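Local coordinates for ferric iron-binding protein HitA (PDB 6IWF) that binds ferric iron, probably as the solute-binding component of a bacterial iron uptake system, at residues 245-249 against 250-254; 199-202 against 203-207. All blocks are in the same frame, centred on the assembly; numbering follows the deposited sequence.

Interaction 1: 245-249 against 250-254; sequences VAFML and SEEGQ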
loop_
_atom_site.group_PDB
_atom_site.type_symbol
_atom_site.label_atom_id
_atom_site.label_comp_id
_atom_site.label_asym_id
_atom_site.label_seq_id
_atom_site.Cartn_x
_atom_site.Cartn_y
_atom_site.Cartn_z
ATOM N N VAL A 245 -1.493 -18.601 -1.684
ATOM C CA VAL A 245 -1.977 -17.472 -0.886
ATOM C C VAL A 245 -1.932 -17.821 0.598
ATOM O O VAL A 245 -1.541 -16.996 1.431
ATOM C CB VAL A 245 -3.387 -17.036 -1.328
ATOM C CG1 VAL A 245 -3.921 -15.983 -0.376
ATOM C CG2 VAL A 245 -3.328 -16.449 -2.726
ATOM N N ALA A 246 -2.269 -19.066 0.943
ATOM C CA ALA A 246 -2.131 -19.504 2.327
ATOM C C ALA A 246 -0.682 -19.402 2.799
ATOM O O ALA A 246 -0.420 -19.004 3.943
ATOM C CB ALA A 246 -2.659 -20.933 2.471
ATOM N N PHE A 247 0.273 -19.736 1.930
ATOM C CA PHE A 247 1.675 -19.668 2.326
ATOM C C PHE A 247 2.126 -18.223 2.525
ATOM O O PHE A 247 3.000 -17.957 3.360
ATOM C CB PHE A 247 2.540 -20.395 1.293
ATOM C CG PHE A 247 4.004 -20.333 1.575
ATOM C CD1 PHE A 247 4.578 -21.186 2.505
ATOM C CD2 PHE A 247 4.810 -19.422 0.913
ATOM C CE1 PHE A 247 5.929 -21.122 2.774
ATOM C CE2 PHE A 247 6.164 -19.357 1.174
ATOM C CZ PHE A 247 6.723 -20.221 2.107
ATOM N N MET A 248 1.514 -17.275 1.815
ATOM C CA MET A 248 1.866 -15.874 2.026
ATOM C C MET A 248 1.563 -15.431 3.449
ATOM O O MET A 248 2.184 -14.484 3.942
ATOM C CB MET A 248 1.118 -14.985 1.029
ATOM C CG MET A 248 1.408 -15.316 -0.423
ATOM S SD MET A 248 0.456 -14.202 -1.487
ATOM C CE MET A 248 1.454 -12.715 -1.319
ATOM N N LEU A 249 0.604 -16.082 4.105
ATOM C CA LEU A 249 0.188 -15.757 5.462
ATOM C C LEU A 249 0.688 -16.776 6.480
ATOM O O LEU A 249 0.291 -16.713 7.649
ATOM C CB LEU A 249 -1.329 -15.653 5.542
ATOM C CG LEU A 249 -1.815 -14.358 4.904
ATOM C CD1 LEU A 249 -3.267 -14.511 4.506
ATOM C CD2 LEU A 249 -1.618 -13.195 5.874
ATOM N N SER A 250 1.520 -17.719 6.059
ATOM C CA SER A 250 2.229 -18.540 7.033
ATOM C C SER A 250 3.321 -17.718 7.720
ATOM O O SER A 250 3.731 -16.658 7.244
ATOM C CB SER A 250 2.846 -19.770 6.364
ATOM O OG SER A 250 3.913 -19.417 5.501
ATOM N N GLU A 251 3.797 -18.224 8.860
ATOM C CA GLU A 251 4.915 -17.563 9.529
ATOM C C GLU A 251 6.115 -17.423 8.596
ATOM O O GLU A 251 6.751 -16.365 8.542
ATOM C CB GLU A 251 5.301 -18.329 10.797
ATOM C CG GLU A 251 5.700 -17.429 11.953
ATOM C CD GLU A 251 6.633 -18.114 12.936
ATOM O OE1 GLU A 251 7.711 -17.547 13.226
ATOM O OE2 GLU A 251 6.286 -19.216 13.422
ATOM N N GLU A 252 6.431 -18.475 7.839
ATOM C CA GLU A 252 7.572 -18.419 6.936
ATOM C C GLU A 252 7.337 -17.436 5.790
ATOM O O GLU A 252 8.250 -16.697 5.402
ATOM C CB GLU A 252 7.866 -19.819 6.396
ATOM C CG GLU A 252 8.984 -19.877 5.384
ATOM C CD GLU A 252 9.155 -21.270 4.790
ATOM O OE1 GLU A 252 8.478 -22.208 5.264
ATOM O OE2 GLU A 252 9.960 -21.418 3.849
ATOM N N GLY A 253 6.130 -17.426 5.224
ATOM C CA GLY A 253 5.851 -16.516 4.122
ATOM C C GLY A 253 5.853 -15.062 4.563
ATOM O O GLY A 253 6.458 -14.204 3.916
ATOM N N GLN A 254 5.186 -14.770 5.676
ATOM C CA GLN A 254 5.204 -13.404 6.196
ATOM C C GLN A 254 6.631 -12.934 6.452
ATOM O O GLN A 254 6.979 -11.782 6.162
ATOM C CB GLN A 254 4.371 -13.319 7.468
ATOM C CG GLN A 254 2.887 -13.571 7.245
ATOM C CD GLN A 254 2.143 -12.303 6.891
ATOM O OE1 GLN A 254 1.776 -11.528 7.770
ATOM N NE2 GLN A 254 1.905 -12.087 5.599
#
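F247 and S250 meet where helix 238-248 ends and helix 251-258 begins, a helix-to-helix corner whose N-cap is S250. The polar contacts centre on two carbonyl groups left over at the end of the first helix. F247 O takes two donors: S250 OG approaches at 2.7 Å in the carbonyl plane, on a lone pair, while S250 N, at 3.1 Å, comes from above that plane. A CA-H...O contact from G253 CA, 3.3 Å from F247 O, adds to them; a residue without a side chain suits this spot, since a CB would run into that oxygen. S250 OG in turn accepts from G253 N at 3.0 Å, so one small hydroxyl, placed between the backbone N and the carbonyl carbon (chi1 69°), closes the first helix and caps the second. The second carbonyl, M248 O, is met by the amide of Q254, whose chain bends at chi2 (-88°) to bring the nitrogen round; the same NE2 also donates to I99 O of strand 97-108, and OE1 accepts from R267 N, so the buried amide is satisfied at both ends.

Apolar contacts fill in around these bonds. G253 CA sits off-centre over one face of the F247 ring. L249 packs alongside Q254 and shares I99 with M248, while F247 and M248 both touch I19 of helix 13-27.

On the exposed side E252, extended beyond CG, carries its carboxylate to the ring, the two planes 77° apart. Its OE1 has a long, weak ion pair with K26 and reaches the ring edge in plane, 3.7 Å from F247 CE1.

Interaction 2: 199-202 against 203-207; sequences YTLK and KEKGE
L201 and K205, one turn apart on helix 196-205, form the closely packed side of its C-terminal end. The two side chains run side by side, and the K205 methylene CD rests 3.8 Å from L201 CD1. Leucine suits the inward side, and the long aliphatic part of lysine can cover it while its amine continues outward. Beneath them K205 N donates to L201 O at 2.9 Å, and G206 N closes the last turn on K202 O at 2.7 Å. G206 then leaves the helix with a positive phi of 98°, at backbone angles where a side chain would collide with the oxygen of K205.

K202, partly packed on L208, is fully extended, its methylenes passing G206 O (CG at 3.5 Å) toward E207. K202 NZ stays 4.2 Å from E207 OE2, too far for a salt bridge, though the opposite charges may attract weakly. T200, K203 and E204 make the looser, exposed side: K203, bent at chi3 and chi4, folds back until its NZ is 3.9 Å from T200 CA, the methyl slightly farther.

L201 faces helix 176-184, touching M180, K181 and E184, and also meets L208, which leads toward strand 211-213; at the other end, Y199 OH bonds to A275 O.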
loop_
_atom_site.group_PDB
_atom_site.type_symbol
_atom_site.label_atom_id
_atom_site.label_comp_id
_atom_site.label_asym_id
_atom_site.label_seq_id
_atom_site.Cartn_x
_atom_site.Cartn_y
_atom_site.Cartn_z
ATOM N N TYR A 199 12.578 3.223 5.563
ATOM C CA TYR A 199 13.342 2.061 6.008
ATOM C C TYR A 199 14.178 1.465 4.878
ATOM O O TYR A 199 15.316 1.036 5.105
ATOM C CB TYR A 199 12.399 1.016 6.608
ATOM C CG TYR A 199 11.837 1.432 7.940
ATOM C CD1 TYR A 199 10.676 2.208 8.025
ATOM C CD2 TYR A 199 12.492 1.101 9.125
ATOM C CE1 TYR A 199 10.159 2.607 9.244
ATOM C CE2 TYR A 199 11.987 1.498 10.346
ATOM C CZ TYR A 199 10.828 2.252 10.406
ATOM O OH TYR A 199 10.335 2.631 11.630
ATOM N N THR A 200 13.638 1.422 3.654
ATOM C CA THR A 200 14.435 0.937 2.528
ATOM C C THR A 200 15.670 1.804 2.318
ATOM O O THR A 200 16.779 1.288 2.129
ATOM C CB THR A 200 13.592 0.889 1.253
ATOM O OG1 THR A 200 12.444 0.057 1.472
ATOM C CG2 THR A 200 14.423 0.328 0.098
ATOM N N LEU A 201 15.501 3.128 2.372
ATOM C CA LEU A 201 16.630 4.033 2.185
ATOM C C LEU A 201 17.645 3.893 3.314
ATOM O O LEU A 201 18.859 3.926 3.069
ATOM C CB LEU A 201 16.138 5.481 2.086
ATOM C CG LEU A 201 17.206 6.517 1.747
ATOM C CD1 LEU A 201 17.834 6.163 0.406
ATOM C CD2 LEU A 201 16.627 7.930 1.719
ATOM N N LYS A 202 17.172 3.743 4.555
ATOM C CA LYS A 202 18.086 3.550 5.677
ATOM C C LYS A 202 18.899 2.274 5.510
ATOM O O LYS A 202 20.116 2.269 5.731
ATOM C CB LYS A 202 17.324 3.513 7.001
ATOM C CG LYS A 202 18.265 3.340 8.187
ATOM C CD LYS A 202 17.566 3.464 9.521
ATOM C CE LYS A 202 18.532 3.133 10.655
ATOM N NZ LYS A 202 17.951 3.407 11.996
ATOM N N LYS A 203 18.239 1.173 5.126
ATOM C CA LYS A 203 18.965 -0.072 4.887
ATOM C C LYS A 203 20.090 0.121 3.875
ATOM O O LYS A 203 21.166 -0.474 4.014
ATOM C CB LYS A 203 17.989 -1.158 4.416
ATOM C CG LYS A 203 18.638 -2.517 4.164
ATOM C CD LYS A 203 17.596 -3.630 4.112
ATOM C CE LYS A 203 16.917 -3.704 2.744
ATOM N NZ LYS A 203 15.803 -2.718 2.576
ATOM N N GLU A 204 19.880 0.979 2.878
ATOM C CA GLU A 204 20.887 1.180 1.841
ATOM C C GLU A 204 22.013 2.097 2.310
ATOM O O GLU A 204 23.187 1.831 2.027
ATOM C CB GLU A 204 20.222 1.741 0.581
ATOM C CG GLU A 204 21.185 2.183 -0.516
ATOM C CD GLU A 204 20.460 2.613 -1.788
ATOM O OE1 GLU A 204 19.650 3.569 -1.727
ATOM O OE2 GLU A 204 20.699 1.993 -2.850
ATOM N N LYS A 205 21.686 3.171 3.034
ATOM C CA LYS A 205 22.676 4.184 3.392
ATOM C C LYS A 205 23.262 4.007 4.787
ATOM O O LYS A 205 24.312 4.595 5.076
ATOM C CB LYS A 205 22.068 5.589 3.286
ATOM C CG LYS A 205 21.682 6.000 1.878
ATOM C CD LYS A 205 21.081 7.400 1.845
ATOM C CE LYS A 205 22.007 8.441 2.469
ATOM N NZ LYS A 205 22.126 9.651 1.603
ATOM N N GLY A 206 22.617 3.224 5.653
ATOM C CA GLY A 206 23.110 2.995 6.998
ATOM C C GLY A 206 22.461 3.871 8.053
ATOM O O GLY A 206 21.699 3.385 8.899
ATOM N N GLU A 207 22.769 5.165 8.022
ATOM C CA GLU A 207 22.183 6.139 8.932
ATOM C C GLU A 207 21.621 7.288 8.115
ATOM O O GLU A 207 22.225 7.699 7.124
ATOM C CB GLU A 207 23.216 6.662 9.941
ATOM C CG GLU A 207 23.510 5.690 11.069
ATOM C CD GLU A 207 22.238 5.170 11.731
ATOM O OE1 GLU A 207 21.370 5.994 12.102
ATOM O OE2 GLU A 207 22.110 3.935 11.883
#

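In the fold
Along the chain interaction 2 comes first, ending helix 196-205, and interaction 1 follows at the corner between helices 238-248 and 251-258; strands 211-213 and 224-231 lie between. Their centres are 26 Å apart and their nearest atoms about 13 Å, so they do not touch. The link is the mixed sheet: strand 190-194, which leads into helix 196-205, pairs with strand 97-108, against which interaction 1 packs. Helix 196-205 begins with Y196 and Y197, which bind Fe(3+) in the iron-bound protein, although no iron is bound in this model. Interaction 2 therefore lies beside iron-binding residues, whereas interaction 1 stands back, the M248 side chain about 11 Å from that of E60 and about 12 Å from that of H12.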